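PDB 5BQK: ICP27 from Human herpesvirus 1, which regulates viral gene expression, contributing to the shutoff of host protein synthesis, inhibiting cellular splicing and mediating nuclear export of intronless viral mRNAs. Local coordinates for residues V102-N107 with A142-D147. Sequence-based numbering, arbitrary orientation.
Sequences VLRQEN and AAAVLD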
loop_
_atom_site.group_PDB
_atom_site.type_symbol
_atom_site.label_atom_id
_atom_site.label_comp_id
_atom_site.label_asym_id
_atom_site.label_seq_id
_atom_site.Cartn_x
_atom_site.Cartn_y
_atom_site.Cartn_z
ATOM N N VAL A 102 9.919 3.696 4.036
ATOM C CA VAL A 102 10.542 2.932 2.969
ATOM C C VAL A 102 9.724 1.690 2.694
ATOM O O VAL A 102 9.359 1.402 1.545
ATOM C CB VAL A 102 11.954 2.464 3.361
ATOM C CG1 VAL A 102 12.421 1.355 2.291
ATOM C CG2 VAL A 102 12.939 3.645 3.417
ATOM N N LEU A 103 9.394 1.002 3.763
ATOM C CA LEU A 103 8.592 -0.234 3.708
ATOM C C LEU A 103 7.189 0.045 3.249
ATOM O O LEU A 103 6.622 -0.836 2.611
ATOM C CB LEU A 103 8.483 -0.906 5.103
ATOM C CG LEU A 103 9.462 -2.053 5.338
ATOM C CD1 LEU A 103 10.895 -1.597 4.990
ATOM C CD2 LEU A 103 9.318 -2.379 6.797
ATOM N N ARG A 104 6.648 1.247 3.486
ATOM C CA ARG A 104 5.292 1.580 2.922
ATOM C C ARG A 104 5.257 1.974 1.471
ATOM O O ARG A 104 4.165 2.086 0.907
ATOM C CB ARG A 104 4.517 2.640 3.710
ATOM C CG ARG A 104 4.096 2.077 5.100
ATOM C CD ARG A 104 3.820 3.263 6.197
ATOM N NE ARG A 104 3.404 2.599 7.446
ATOM C CZ ARG A 104 2.272 1.923 7.651
ATOM N NH1 ARG A 104 1.273 1.844 6.757
ATOM N NH2 ARG A 104 2.124 1.322 8.829
ATOM N N GLN A 105 6.424 2.179 0.863
ATOM C CA GLN A 105 6.463 2.448 -0.571
ATOM C C GLN A 105 7.234 1.441 -1.459
ATOM O O GLN A 105 7.461 1.720 -2.653
ATOM C CB GLN A 105 7.032 3.856 -0.775
ATOM C CG GLN A 105 8.531 4.061 -0.237
ATOM C CD GLN A 105 9.602 3.558 -1.193
ATOM O OE1 GLN A 105 9.764 4.078 -2.322
ATOM N NE2 GLN A 105 10.301 2.532 -0.789
ATOM N N GLU A 106 7.694 0.361 -0.852
ATOM C CA GLU A 106 8.530 -0.686 -1.450
ATOM C C GLU A 106 7.728 -1.393 -2.468
ATOM O O GLU A 106 6.509 -1.492 -2.303
ATOM C CB GLU A 106 8.868 -1.729 -0.386
ATOM C CG GLU A 106 10.250 -1.532 0.069
ATOM C CD GLU A 106 10.712 -2.497 1.086
ATOM O OE1 GLU A 106 9.905 -3.251 1.702
ATOM O OE2 GLU A 106 11.955 -2.529 1.277
ATOM N N ASN A 107 8.392 -1.842 -3.523
ATOM C CA ASN A 107 7.707 -2.751 -4.501
ATOM C C ASN A 107 7.400 -4.162 -3.916
ATOM O O ASN A 107 7.822 -4.499 -2.849
ATOM C CB ASN A 107 8.420 -2.745 -5.920
ATOM C CG ASN A 107 9.762 -3.526 -5.913
ATOM O OD1 ASN A 107 9.952 -4.445 -5.093
ATOM N ND2 ASN A 107 10.710 -3.150 -6.836
ATOM N N ALA A 142 6.658 -3.578 11.670
ATOM C CA ALA A 142 5.827 -4.742 11.197
ATOM C C ALA A 142 4.565 -4.327 10.486
ATOM O O ALA A 142 4.215 -4.893 9.419
ATOM C CB ALA A 142 5.456 -5.643 12.429
ATOM N N ALA A 143 3.886 -3.297 11.008
ATOM C CA ALA A 143 2.680 -2.746 10.366
ATOM C C ALA A 143 2.912 -2.210 8.972
ATOM O O ALA A 143 2.017 -2.216 8.169
ATOM C CB ALA A 143 2.054 -1.568 11.251
ATOM N N ALA A 144 4.103 -1.696 8.685
ATOM C CA ALA A 144 4.380 -1.126 7.354
ATOM C C ALA A 144 4.415 -2.235 6.295
ATOM O O ALA A 144 3.790 -2.108 5.247
ATOM C CB ALA A 144 5.766 -0.391 7.369
ATOM N N VAL A 145 5.173 -3.308 6.578
ATOM C CA VAL A 145 5.257 -4.460 5.670
ATOM C C VAL A 145 3.821 -5.013 5.544
ATOM O O VAL A 145 3.347 -5.310 4.483
ATOM C CB VAL A 145 6.089 -5.653 6.137
ATOM C CG1 VAL A 145 6.347 -6.598 4.866
ATOM C CG2 VAL A 145 7.329 -5.318 6.832
ATOM N N LEU A 146 3.142 -5.139 6.668
ATOM C CA LEU A 146 1.784 -5.687 6.702
ATOM C C LEU A 146 0.865 -4.945 5.758
ATOM O O LEU A 146 0.222 -5.550 4.893
ATOM C CB LEU A 146 1.243 -5.709 8.114
ATOM C CG LEU A 146 -0.268 -5.781 8.256
ATOM C CD1 LEU A 146 -0.758 -7.194 7.788
ATOM C CD2 LEU A 146 -0.608 -5.587 9.726
ATOM N N ASP A 147 0.774 -3.635 5.916
ATOM C CA ASP A 147 -0.109 -2.835 5.086
ATOM C C ASP A 147 0.372 -2.828 3.647
ATOM O O ASP A 147 -0.403 -2.744 2.722
ATOM C CB ASP A 147 -0.062 -1.371 5.598
ATOM C CG ASP A 147 -0.943 -1.116 6.841
ATOM O OD1 ASP A 147 -1.795 -1.970 7.150
ATOM O OD2 ASP A 147 -0.799 -0.014 7.494
#
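Arg104, Ala144 and Leu103 bury the most surface where the C-terminal part of helix 89-105 packs against the first turns of helix 142-163, a helix-helix contact near the centre of the mainly alpha-helical C-terminal domain of ICP27. The backbones come closest at Arg104 and Ala144, whose CA atoms are 5.3 Å apart, a spacing consistent with the small side chain of Ala144. That methyl points at the other helix and rests against two neighbours in sequence: Ala144 CB is 3.6 Å from Leu103 CB and 3.7 Å from Arg104 CG. Farther along, the leucine's branch crosses the valine's, with Leu103 CD2 3.5 Å from Val145 CG2. Both residues also touch Ser114 of helix 108-127, so the apolar side of the contact belongs to a three-helix junction.

Arg104 takes the polar side. With CG beside its backbone N (chi1 -68°) and the chain extended from CG to NE, the side chain runs over Ala144, whose CA lies 3.5 Å above the guanidinium plane and toward its rim. The Asp147 carboxylate meets the edge of the same group, its plane turned 64° from that of the guanidinium. NE pairs with Asp100 one turn earlier on its own helix, while NH1 donates to Thr151 O of the second subunit. Asp147 OD2 is shared too, since Arg154 of that subunit forms a salt bridge with it. These bonds tie the intrachain contact to the dimer interface, and partners on both NE and NH1 would restrict rotation of the guanidinium. Across the two helices Arg104 NH1 also bonds to Asp147 OD2, in a salt bridge 2.9 Å long and nearly straight at 166°, received on the oxygen's anti lone pair.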